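Local coordinates for extracellular solute-binding protein, family 3 (Methylophaga aminisulfidivorans MP, PDB 5SV6) that is of unknown function but has a periplasmic binding protein-like architecture and is probably linked to the methanol dehydrogenase system, at residues I131-D135 and K136-I140; S202-S206 and G207-I211; A212-W215 and A216-A220. All blocks are in the same frame, centred on the assembly; numbering follows the deposited sequence.

Interaction 1 of 3, residues I131-D135 and K136-I140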
ATOM      1  N   ILE A 131      -7.314 -11.216   4.743  1.00  8.62           N
ATOM      2  CA  ILE A 131      -8.495 -10.556   5.261  1.00  9.04           C
ATOM      3  C   ILE A 131      -9.709 -11.440   4.991  1.00  8.89           C
ATOM      4  O   ILE A 131     -10.025 -11.720   3.837  1.00 10.07           O
ATOM      5  CB  ILE A 131      -8.666  -9.172   4.610  1.00  8.46           C
ATOM      6  CG1 ILE A 131      -7.518  -8.248   5.047  1.00  7.64           C
ATOM      7  CG2 ILE A 131     -10.027  -8.572   4.970  1.00 10.44           C
ATOM      8  CD1 ILE A 131      -7.340  -6.990   4.189  1.00 10.53           C
ATOM      9  N   TYR A 132     -10.381 -11.878   6.054  1.00  7.74           N
ATOM     10  CA  TYR A 132     -11.470 -12.840   5.942  1.00  9.56           C
ATOM     11  C   TYR A 132     -12.488 -12.660   7.077  1.00 12.05           C
ATOM     12  O   TYR A 132     -12.199 -11.972   8.058  1.00 14.14           O
ATOM     13  CB  TYR A 132     -10.910 -14.275   5.906  1.00 10.93           C
ATOM     14  CG  TYR A 132      -9.986 -14.632   7.044  1.00 12.84           C
ATOM     15  CD1 TYR A 132      -8.632 -14.362   6.970  1.00 13.88           C
ATOM     16  CD2 TYR A 132     -10.467 -15.267   8.185  1.00 14.60           C
ATOM     17  CE1 TYR A 132      -7.775 -14.691   8.013  1.00 14.86           C
ATOM     18  CE2 TYR A 132      -9.626 -15.601   9.230  1.00 15.35           C
ATOM     19  CZ  TYR A 132      -8.281 -15.314   9.138  1.00 19.69           C
ATOM     20  OH  TYR A 132      -7.435 -15.650  10.174  1.00 21.82           O
ATOM     21  N   PRO A 133     -13.692 -13.255   6.948  1.00 12.21           N
ATOM     22  CA  PRO A 133     -14.688 -12.981   7.991  1.00 15.52           C
ATOM     23  C   PRO A 133     -14.294 -13.582   9.331  1.00 14.24           C
ATOM     24  O   PRO A 133     -13.791 -14.702   9.378  1.00 14.32           O
ATOM     25  CB  PRO A 133     -15.958 -13.666   7.461  1.00 16.45           C
ATOM     26  CG  PRO A 133     -15.765 -13.730   5.987  1.00 14.82           C
ATOM     27  CD  PRO A 133     -14.281 -14.005   5.824  1.00 14.61           C
ATOM     28  N   ALA A 134     -14.494 -12.827  10.402  1.00 14.79           N
ATOM     29  CA  ALA A 134     -14.189 -13.334  11.727  1.00 18.18           C
ATOM     30  C   ALA A 134     -15.324 -14.253  12.143  1.00 20.88           C
ATOM     31  O   ALA A 134     -16.403 -14.229  11.535  1.00 21.31           O
ATOM     32  CB  ALA A 134     -14.031 -12.189  12.713  1.00 20.54           C
ATOM     33  N   ASP A 135     -15.074 -15.072  13.159  1.00 24.31           N
ATOM     34  CA  ASP A 135     -16.109 -15.897  13.781  1.00 24.98           C
ATOM     35  C   ASP A 135     -16.687 -16.964  12.848  1.00 26.98           C
ATOM     36  O   ASP A 135     -17.812 -17.432  13.050  1.00 25.87           O
ATOM     37  CB  ASP A 135     -17.239 -15.016  14.338  1.00 28.00           C
ATOM     38  CG  ASP A 135     -16.733 -13.958  15.303  1.00 29.35           C
ATOM     39  OD1 ASP A 135     -16.025 -14.323  16.265  1.00 30.81           O
ATOM     40  OD2 ASP A 135     -17.028 -12.759  15.089  1.00 33.60           O
ATOM     41  N   LYS A 136     -15.924 -17.344  11.827  1.00 24.77           N
ATOM     42  CA  LYS A 136     -16.347 -18.418  10.938  1.00 23.83           C
ATOM     43  C   LYS A 136     -15.470 -19.643  11.137  1.00 24.46           C
ATOM     44  O   LYS A 136     -15.512 -20.580  10.345  1.00 21.89           O
ATOM     45  CB  LYS A 136     -16.312 -17.968   9.479  1.00 23.85           C
ATOM     46  CG  LYS A 136     -17.180 -16.760   9.199  1.00 28.81           C
ATOM     47  CD  LYS A 136     -18.661 -17.090   9.353  1.00 30.49           C
ATOM     48  CE  LYS A 136     -19.518 -15.845   9.187  1.00 32.02           C
ATOM     49  NZ  LYS A 136     -19.427 -14.957  10.383  1.00 29.97           N
ATOM     50  N   GLY A 137     -14.666 -19.620  12.196  1.00 23.67           N
ATOM     51  CA  GLY A 137     -13.780 -20.728  12.498  1.00 24.83           C
ATOM     52  C   GLY A 137     -12.701 -20.972  11.459  1.00 23.69           C
ATOM     53  O   GLY A 137     -12.124 -22.053  11.412  1.00 25.26           O
ATOM     54  N   LEU A 138     -12.412 -19.977  10.622  1.00 22.15           N
ATOM     55  CA  LEU A 138     -11.317 -20.117   9.662  1.00 20.76           C
ATOM     56  C   LEU A 138      -9.930 -20.048  10.324  1.00 20.36           C
ATOM     57  O   LEU A 138      -9.642 -19.118  11.074  1.00 20.66           O
ATOM     58  CB  LEU A 138     -11.428 -19.048   8.577  1.00 20.32           C
ATOM     59  CG  LEU A 138     -12.629 -19.184   7.648  1.00 16.87           C
ATOM     60  CD1 LEU A 138     -12.649 -18.031   6.662  1.00 19.60           C
ATOM     61  CD2 LEU A 138     -12.562 -20.524   6.918  1.00 19.26           C
ATOM     62  N   ASP A 139      -9.073 -21.021  10.022  1.00 17.69           N
ATOM     63  CA  ASP A 139      -7.699 -21.061  10.535  1.00 19.08           C
ATOM     64  C   ASP A 139      -6.734 -20.617   9.439  1.00 17.09           C
ATOM     65  O   ASP A 139      -6.292 -21.432   8.638  1.00 19.42           O
ATOM     66  CB  ASP A 139      -7.367 -22.493  11.004  1.00 21.33           C
ATOM     67  CG  ASP A 139      -5.888 -22.697  11.372  1.00 20.85           C
ATOM     68  OD1 ASP A 139      -5.075 -21.740  11.334  1.00 18.86           O
ATOM     69  OD2 ASP A 139      -5.540 -23.847  11.720  1.00 15.51           O
ATOM     70  N   ILE A 140      -6.398 -19.331   9.393  1.00 14.58           N
ATOM     71  CA  ILE A 140      -5.473 -18.869   8.358  1.00 15.43           C
ATOM     72  C   ILE A 140      -4.353 -17.985   8.890  1.00 17.01           C
ATOM     73  O   ILE A 140      -4.583 -16.856   9.320  1.00 21.26           O
ATOM     74  CB  ILE A 140      -6.199 -18.201   7.168  1.00 18.24           C
ATOM     75  CG1 ILE A 140      -7.056 -19.242   6.437  1.00 18.81           C
ATOM     76  CG2 ILE A 140      -5.181 -17.589   6.189  1.00 16.62           C
ATOM     77  CD1 ILE A 140      -7.797 -18.718   5.250  1.00 18.50           C
TER
HETATM   78  O   HOH W   1      -7.431 -17.596  11.909  1.00 27.61           O
HETATM   79  O   HOH W   2     -13.297 -16.929  10.820  1.00 15.70           O

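Interaction 2 of 3, residues S202-S206 and G207-I211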
ATOM      1  N   SER A 202     -14.583  -4.961   0.312  1.00 11.65           N
ATOM      2  CA  SER A 202     -16.024  -5.127   0.142  1.00 13.77           C
ATOM      3  C   SER A 202     -16.413  -6.503  -0.393  1.00 12.49           C
ATOM      4  O   SER A 202     -17.464  -7.037  -0.045  1.00 12.96           O
ATOM      5  CB  SER A 202     -16.575  -4.033  -0.770  1.00 13.86           C
ATOM      6  OG  SER A 202     -16.622  -2.809  -0.063  1.00 15.80           O
ATOM      7  N   GLU A 203     -15.561  -7.066  -1.247  1.00 12.51           N
ATOM      8  CA  GLU A 203     -15.787  -8.400  -1.810  1.00 11.38           C
ATOM      9  C   GLU A 203     -15.783  -9.478  -0.725  1.00 13.33           C
ATOM     10  O   GLU A 203     -16.507 -10.469  -0.817  1.00 13.41           O
ATOM     11  CB  GLU A 203     -14.715  -8.717  -2.849  1.00 12.83           C
ATOM     12  CG  GLU A 203     -14.849  -7.918  -4.125  1.00 13.10           C
ATOM     13  CD  GLU A 203     -16.083  -8.304  -4.910  1.00 16.04           C
ATOM     14  OE1 GLU A 203     -16.126  -9.436  -5.431  1.00 13.80           O
ATOM     15  OE2 GLU A 203     -17.016  -7.482  -4.993  1.00 17.16           O
ATOM     16  N   VAL A 204     -14.950  -9.286   0.290  1.00 11.66           N
ATOM     17  CA  VAL A 204     -14.922 -10.198   1.429  1.00 12.60           C
ATOM     18  C   VAL A 204     -16.180 -10.019   2.274  1.00 14.32           C
ATOM     19  O   VAL A 204     -16.838 -10.989   2.641  1.00 14.11           O
ATOM     20  CB  VAL A 204     -13.678  -9.990   2.307  1.00 11.98           C
ATOM     21  CG1 VAL A 204     -13.691 -10.968   3.503  1.00  9.17           C
ATOM     22  CG2 VAL A 204     -12.400 -10.161   1.479  1.00 12.26           C
ATOM     23  N   VAL A 205     -16.517  -8.769   2.567  1.00 15.60           N
ATOM     24  CA  VAL A 205     -17.740  -8.464   3.310  1.00 15.59           C
ATOM     25  C   VAL A 205     -18.969  -9.079   2.639  1.00 16.97           C
ATOM     26  O   VAL A 205     -19.849  -9.623   3.316  1.00 17.85           O
ATOM     27  CB  VAL A 205     -17.927  -6.944   3.470  1.00 15.54           C
ATOM     28  CG1 VAL A 205     -19.321  -6.614   3.985  1.00 17.34           C
ATOM     29  CG2 VAL A 205     -16.849  -6.379   4.380  1.00 15.24           C
ATOM     30  N   SER A 206     -19.006  -9.019   1.311  1.00 15.68           N
ATOM     31  CA  SER A 206     -20.140  -9.531   0.544  1.00 17.43           C
ATOM     32  C   SER A 206     -20.118 -11.049   0.398  1.00 19.23           C
ATOM     33  O   SER A 206     -21.135 -11.663   0.069  1.00 18.91           O
ATOM     34  CB  SER A 206     -20.181  -8.894  -0.846  1.00 16.27           C
ATOM     35  OG  SER A 206     -19.248  -9.510  -1.727  1.00 16.21           O
ATOM     36  N   GLY A 207     -18.956 -11.657   0.624  1.00 18.47           N
ATOM     37  CA  GLY A 207     -18.831 -13.094   0.496  1.00 15.80           C
ATOM     38  C   GLY A 207     -18.514 -13.544  -0.917  1.00 17.23           C
ATOM     39  O   GLY A 207     -18.333 -14.737  -1.168  1.00 17.18           O
ATOM     40  N   LYS A 208     -18.429 -12.594  -1.844  1.00 14.21           N
ATOM     41  CA  LYS A 208     -18.061 -12.912  -3.214  1.00 16.74           C
ATOM     42  C   LYS A 208     -16.609 -13.366  -3.287  1.00 17.70           C
ATOM     43  O   LYS A 208     -16.239 -14.164  -4.151  1.00 15.61           O
ATOM     44  CB  LYS A 208     -18.292 -11.716  -4.143  1.00 18.06           C
ATOM     45  CG  LYS A 208     -19.757 -11.407  -4.404  1.00 20.60           C
ATOM     46  CD  LYS A 208     -20.455 -12.561  -5.110  1.00 25.58           C
ATOM     47  CE  LYS A 208     -21.924 -12.240  -5.364  1.00 31.45           C
ATOM     48  NZ  LYS A 208     -22.111 -11.157  -6.383  1.00 31.91           N
ATOM     49  N   ALA A 209     -15.784 -12.841  -2.386  1.00 12.88           N
ATOM     50  CA  ALA A 209     -14.431 -13.350  -2.229  1.00 13.51           C
ATOM     51  C   ALA A 209     -14.382 -14.232  -0.990  1.00 13.39           C
ATOM     52  O   ALA A 209     -14.928 -13.877   0.048  1.00 14.09           O
ATOM     53  CB  ALA A 209     -13.423 -12.205  -2.113  1.00 10.87           C
ATOM     54  N   ASP A 210     -13.741 -15.391  -1.096  1.00 11.04           N
ATOM     55  CA  ASP A 210     -13.480 -16.200   0.092  1.00 11.50           C
ATOM     56  C   ASP A 210     -12.532 -15.464   1.028  1.00 11.03           C
ATOM     57  O   ASP A 210     -12.600 -15.612   2.254  1.00 10.79           O
ATOM     58  CB  ASP A 210     -12.847 -17.531  -0.314  1.00 13.41           C
ATOM     59  CG  ASP A 210     -13.793 -18.397  -1.100  1.00 15.09           C
ATOM     60  OD1 ASP A 210     -14.926 -18.589  -0.623  1.00 18.45           O
ATOM     61  OD2 ASP A 210     -13.406 -18.871  -2.188  1.00 14.85           O
ATOM     62  N   ILE A 211     -11.643 -14.664   0.441  1.00 11.02           N
ATOM     63  CA  ILE A 211     -10.565 -14.035   1.203  1.00 10.50           C
ATOM     64  C   ILE A 211      -9.872 -12.982   0.353  1.00  8.73           C
ATOM     65  O   ILE A 211      -9.932 -13.031  -0.871  1.00  8.36           O
ATOM     66  CB  ILE A 211      -9.526 -15.095   1.646  1.00  9.75           C
ATOM     67  CG1 ILE A 211      -8.611 -14.559   2.752  1.00  9.76           C
ATOM     68  CG2 ILE A 211      -8.728 -15.604   0.443  1.00 10.97           C
ATOM     69  CD1 ILE A 211      -7.717 -15.626   3.378  1.00 10.05           C
TER
HETATM   70  O   HOH W   3     -15.821 -13.767   2.555  1.00 18.70           O

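Interaction 3 of 3, residues A212-W215 and A216-A220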
ATOM      1  N   ALA A 212      -9.241 -12.010   1.005  1.00  8.49           N
ATOM      2  CA  ALA A 212      -8.412 -11.052   0.294  1.00  7.86           C
ATOM      3  C   ALA A 212      -7.008 -11.148   0.843  1.00  8.91           C
ATOM      4  O   ALA A 212      -6.799 -11.574   1.981  1.00  7.31           O
ATOM      5  CB  ALA A 212      -8.950  -9.622   0.457  1.00  7.58           C
ATOM      6  N   HIS A 213      -6.039 -10.776   0.018  1.00  8.60           N
ATOM      7  CA  HIS A 213      -4.666 -10.646   0.486  1.00  8.36           C
ATOM      8  C   HIS A 213      -4.191  -9.325  -0.084  1.00  9.37           C
ATOM      9  O   HIS A 213      -4.011  -9.194  -1.298  1.00  8.92           O
ATOM     10  CB  HIS A 213      -3.807 -11.822   0.018  1.00  7.77           C
ATOM     11  CG  HIS A 213      -2.438 -11.851   0.623  1.00  9.05           C
ATOM     12  ND1 HIS A 213      -1.310 -11.466  -0.067  1.00  9.76           N
ATOM     13  CD2 HIS A 213      -2.016 -12.225   1.854  1.00  9.74           C
ATOM     14  CE1 HIS A 213      -0.249 -11.612   0.707  1.00 10.25           C
ATOM     15  NE2 HIS A 213      -0.651 -12.062   1.882  1.00  9.96           N
ATOM     16  N   ILE A 214      -4.034  -8.343   0.801  1.00  8.76           N
ATOM     17  CA  ILE A 214      -3.920  -6.936   0.416  1.00 10.76           C
ATOM     18  C   ILE A 214      -2.834  -6.286   1.248  1.00  8.86           C
ATOM     19  O   ILE A 214      -2.674  -6.620   2.418  1.00  8.22           O
ATOM     20  CB  ILE A 214      -5.240  -6.156   0.736  1.00  9.79           C
ATOM     21  CG1 ILE A 214      -6.455  -6.855   0.142  1.00 13.95           C
ATOM     22  CG2 ILE A 214      -5.185  -4.707   0.242  1.00 12.77           C
ATOM     23  CD1 ILE A 214      -6.342  -7.005  -1.354  1.00 13.01           C
ATOM     24  N   TRP A 215      -2.101  -5.350   0.650  1.00  9.09           N
ATOM     25  CA  TRP A 215      -1.152  -4.515   1.385  1.00  9.54           C
ATOM     26  C   TRP A 215      -1.909  -3.805   2.511  1.00  9.13           C
ATOM     27  O   TRP A 215      -2.845  -3.054   2.260  1.00 10.22           O
ATOM     28  CB  TRP A 215      -0.506  -3.501   0.422  1.00 10.23           C
ATOM     29  CG  TRP A 215       0.406  -2.471   1.029  1.00 10.31           C
ATOM     30  CD1 TRP A 215       0.256  -1.110   0.972  1.00 10.73           C
ATOM     31  CD2 TRP A 215       1.633  -2.707   1.733  1.00 11.11           C
ATOM     32  NE1 TRP A 215       1.310  -0.490   1.598  1.00 10.72           N
ATOM     33  CE2 TRP A 215       2.162  -1.446   2.086  1.00 10.53           C
ATOM     34  CE3 TRP A 215       2.331  -3.858   2.106  1.00  9.41           C
ATOM     35  CZ2 TRP A 215       3.348  -1.308   2.806  1.00 10.01           C
ATOM     36  CZ3 TRP A 215       3.513  -3.718   2.812  1.00  9.92           C
ATOM     37  CH2 TRP A 215       4.011  -2.453   3.154  1.00 10.11           C
ATOM     38  N   ALA A 216      -1.512  -4.060   3.753  1.00  7.93           N
ATOM     39  CA  ALA A 216      -2.322  -3.635   4.900  1.00  8.79           C
ATOM     40  C   ALA A 216      -2.627  -2.127   4.991  1.00  8.60           C
ATOM     41  O   ALA A 216      -3.752  -1.753   5.298  1.00  8.66           O
ATOM     42  CB  ALA A 216      -1.757  -4.182   6.221  1.00  9.47           C
ATOM     43  N   PRO A 217      -1.640  -1.257   4.713  1.00  9.98           N
ATOM     44  CA  PRO A 217      -1.988   0.172   4.751  1.00  8.97           C
ATOM     45  C   PRO A 217      -3.129   0.579   3.800  1.00 10.94           C
ATOM     46  O   PRO A 217      -3.857   1.531   4.104  1.00 11.03           O
ATOM     47  CB  PRO A 217      -0.668   0.855   4.364  1.00  7.63           C
ATOM     48  CG  PRO A 217       0.373  -0.076   4.901  1.00 10.22           C
ATOM     49  CD  PRO A 217      -0.180  -1.459   4.618  1.00  9.98           C
ATOM     50  N   GLU A 218      -3.281  -0.134   2.688  1.00 10.42           N
ATOM     51  CA  GLU A 218      -4.357   0.115   1.718  1.00 12.60           C
ATOM     52  C   GLU A 218      -5.719  -0.320   2.231  1.00 10.76           C
ATOM     53  O   GLU A 218      -6.745   0.221   1.825  1.00 12.59           O
ATOM     54  CB  GLU A 218      -4.103  -0.687   0.444  1.00 13.77           C
ATOM     55  CG  GLU A 218      -3.614   0.106  -0.696  1.00 19.53           C
ATOM     56  CD  GLU A 218      -2.968  -0.757  -1.753  1.00 18.42           C
ATOM     57  OE1 GLU A 218      -3.457  -1.891  -2.000  1.00 23.48           O
ATOM     58  OE2 GLU A 218      -1.955  -0.302  -2.316  1.00 21.74           O
ATOM     59  N   ALA A 219      -5.729  -1.344   3.080  1.00  8.67           N
ATOM     60  CA  ALA A 219      -6.975  -1.981   3.474  1.00 11.27           C
ATOM     61  C   ALA A 219      -7.467  -1.548   4.846  1.00 11.33           C
ATOM     62  O   ALA A 219      -8.655  -1.646   5.125  1.00 10.34           O
ATOM     63  CB  ALA A 219      -6.840  -3.496   3.431  1.00 11.24           C
ATOM     64  N   ALA A 220      -6.549  -1.061   5.679  1.00  8.06           N
ATOM     65  CA  ALA A 220      -6.785  -0.943   7.124  1.00 11.00           C
ATOM     66  C   ALA A 220      -8.045  -0.191   7.540  1.00 13.52           C
ATOM     67  O   ALA A 220      -8.809  -0.687   8.364  1.00 12.02           O
ATOM     68  CB  ALA A 220      -5.555  -0.358   7.832  1.00  9.10           C
TER
HETATM   69  O   HOH W   4      -2.531  -4.975  -2.209  1.00 12.99           O

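Interaction 1 of 3, residues I131-D135 and K136-I140
Y132 OH reaches the far limb of the loop through a water that also binds L138 and I140, and the bond from Y132 OH to the water oxygen is the shortest here at 2.6 Å. The water donates to L138 O and accepts from I140 N, so three groups grip it. This is the exit from strand 118-133 of the periplasmic binding protein-like fold, where the chain leaves the sheet and folds back in an irregular loop. With CG set between the backbone N and the carbonyl carbon (chi1 53°), Y132 directs its ring toward the returning chain. The ring runs obliquely past two aliphatic side chains: Y132 CD2 lies 3.8 Å from L138 CD1, and, on the same side of the ring plane, Y132 CE1 is 3.9 Å from I140 CB. With an alanine here, L138 and I140 would probably face a gap, and the water would lose its phenolic partner.

Strand 230-234 also packs on Y132, through K231 and V233, while I140 touches I211 of strand 211-215, which ties the loop back to the sheet. A second water spans the mouth of the turn: it donates to P133 O at 2.7 Å from its oxygen and accepts from K136 N at 2.8 Å and, more distantly, from L138 N. Positive phi at D135 and again at G137 (65° at both) lets the backbone reverse around this water. K136 is exposed and lies against the proline, its CG 3.8 Å from P133 CB. Its chain, bent at chi2 and chi4, curls so that K136 NZ gives a weak hydrogen bond of 3.3 Å to A134 O.

Interaction 2 of 3, residues S202-S206 and G207-I211
E203 O and A209 N form the straightest bond of this turn, 2.9 Å long with 172° at the hydrogen. One residue on, V204 O accepts from G207 N at 3.0 Å, a more bent bond. The side chains of E203 and A209 also meet, E203 CB against A209 CB at 3.8 Å. V204 is buried, its CG2 4.0 Å from I211 C and also near A209 CB.

On the solvent side E203 and K208 cross obliquely. E203 bends at chi2 (-68°), which lays OE1 3.4 Å from K208 CB, while the lysine leads its amino group away and the opposite charges do not pair. Instead E203 OE1 is hydrogen-bonded to Y178 OH, which fixes the carboxylate from outside. S206 OG sits against the base of the same lysine, 3.3 Å from K208 CG. A water donates to both V204 O and A209 O, joining the last turn of the helix to the outgoing chain.

Further out, V204 packs on P133 and L230, and A209 on A155. The reversal itself turns on G207, where phi is 87°: a CB there would collide with S206 O. A helix ended by a left-handed glycine, followed by a short link to strand 211-215, is a common C-terminal capping arrangement in alpha/beta folds such as this one.

Interaction 3 of 3, residues A212-W215 and A216-A220
W215 presents one face of its indole to P217, whose CD stands 3.4 Å from the centroid of the five-membered ring and only 8° off its normal, a close CH-pi contact. P217 CG extends the overlap toward W215 NE1 and CE2. Obliquely to the ring come the backbone A216 N and the carboxylate atom E218 OE2, and Y128 meets the indole with its own ring inclined to it. The indole extends beside its own carbonyl carbon (chi1 174°, CG anti to the backbone N), where P217, two residues on, can reach it.

The same residue receives the first turn of the helix: W215 O accepts from E218 N at 3.0 Å and, weakly, from A219 N. P217 has no hydrogen to offer this carbonyl and contributes its ring instead. E218 returns toward the strand, E218 OE1 accepting a hydrogen bond from a water that itself accepts from W215 N at 2.9 Å, while E218 OE2 is hydrogen-bonded to Y58 OH. Elsewhere in the corner, I214 CG2 rests 3.8 Å from A219 CB.

The chain turns sharply here, the axes of strand 212-215 and helix 216-220 lying 108° apart. The strand is held antiparallel against strand 118-133, and helix 197-206 packs on both limbs, L200 on I214, V201 on A219 and P197 on E218.

The three contacts follow one another along the chain and share one patch of the fold. Interaction 3 is buried near the middle of the molecule, whereas interactions 1 and 2 lie farther out and are partly exposed. Their chemistry differs accordingly: interaction 1 is bridged by two waters, interaction 2 is tied by backbone bonds at a helix end, and interaction 3 adds CH-pi packing. Interactions 1 and 3 reach neighbouring strands of the same sheet, I131 N probably donating to A212 O at 2.8 Å. The helix of interaction 2 precedes the strand of interaction 3, and V204 CG2 packs 3.6 Å from A212 CB. Interactions 1 and 2 meet where Y132 CA lies 3.8 Å from V204 CG1.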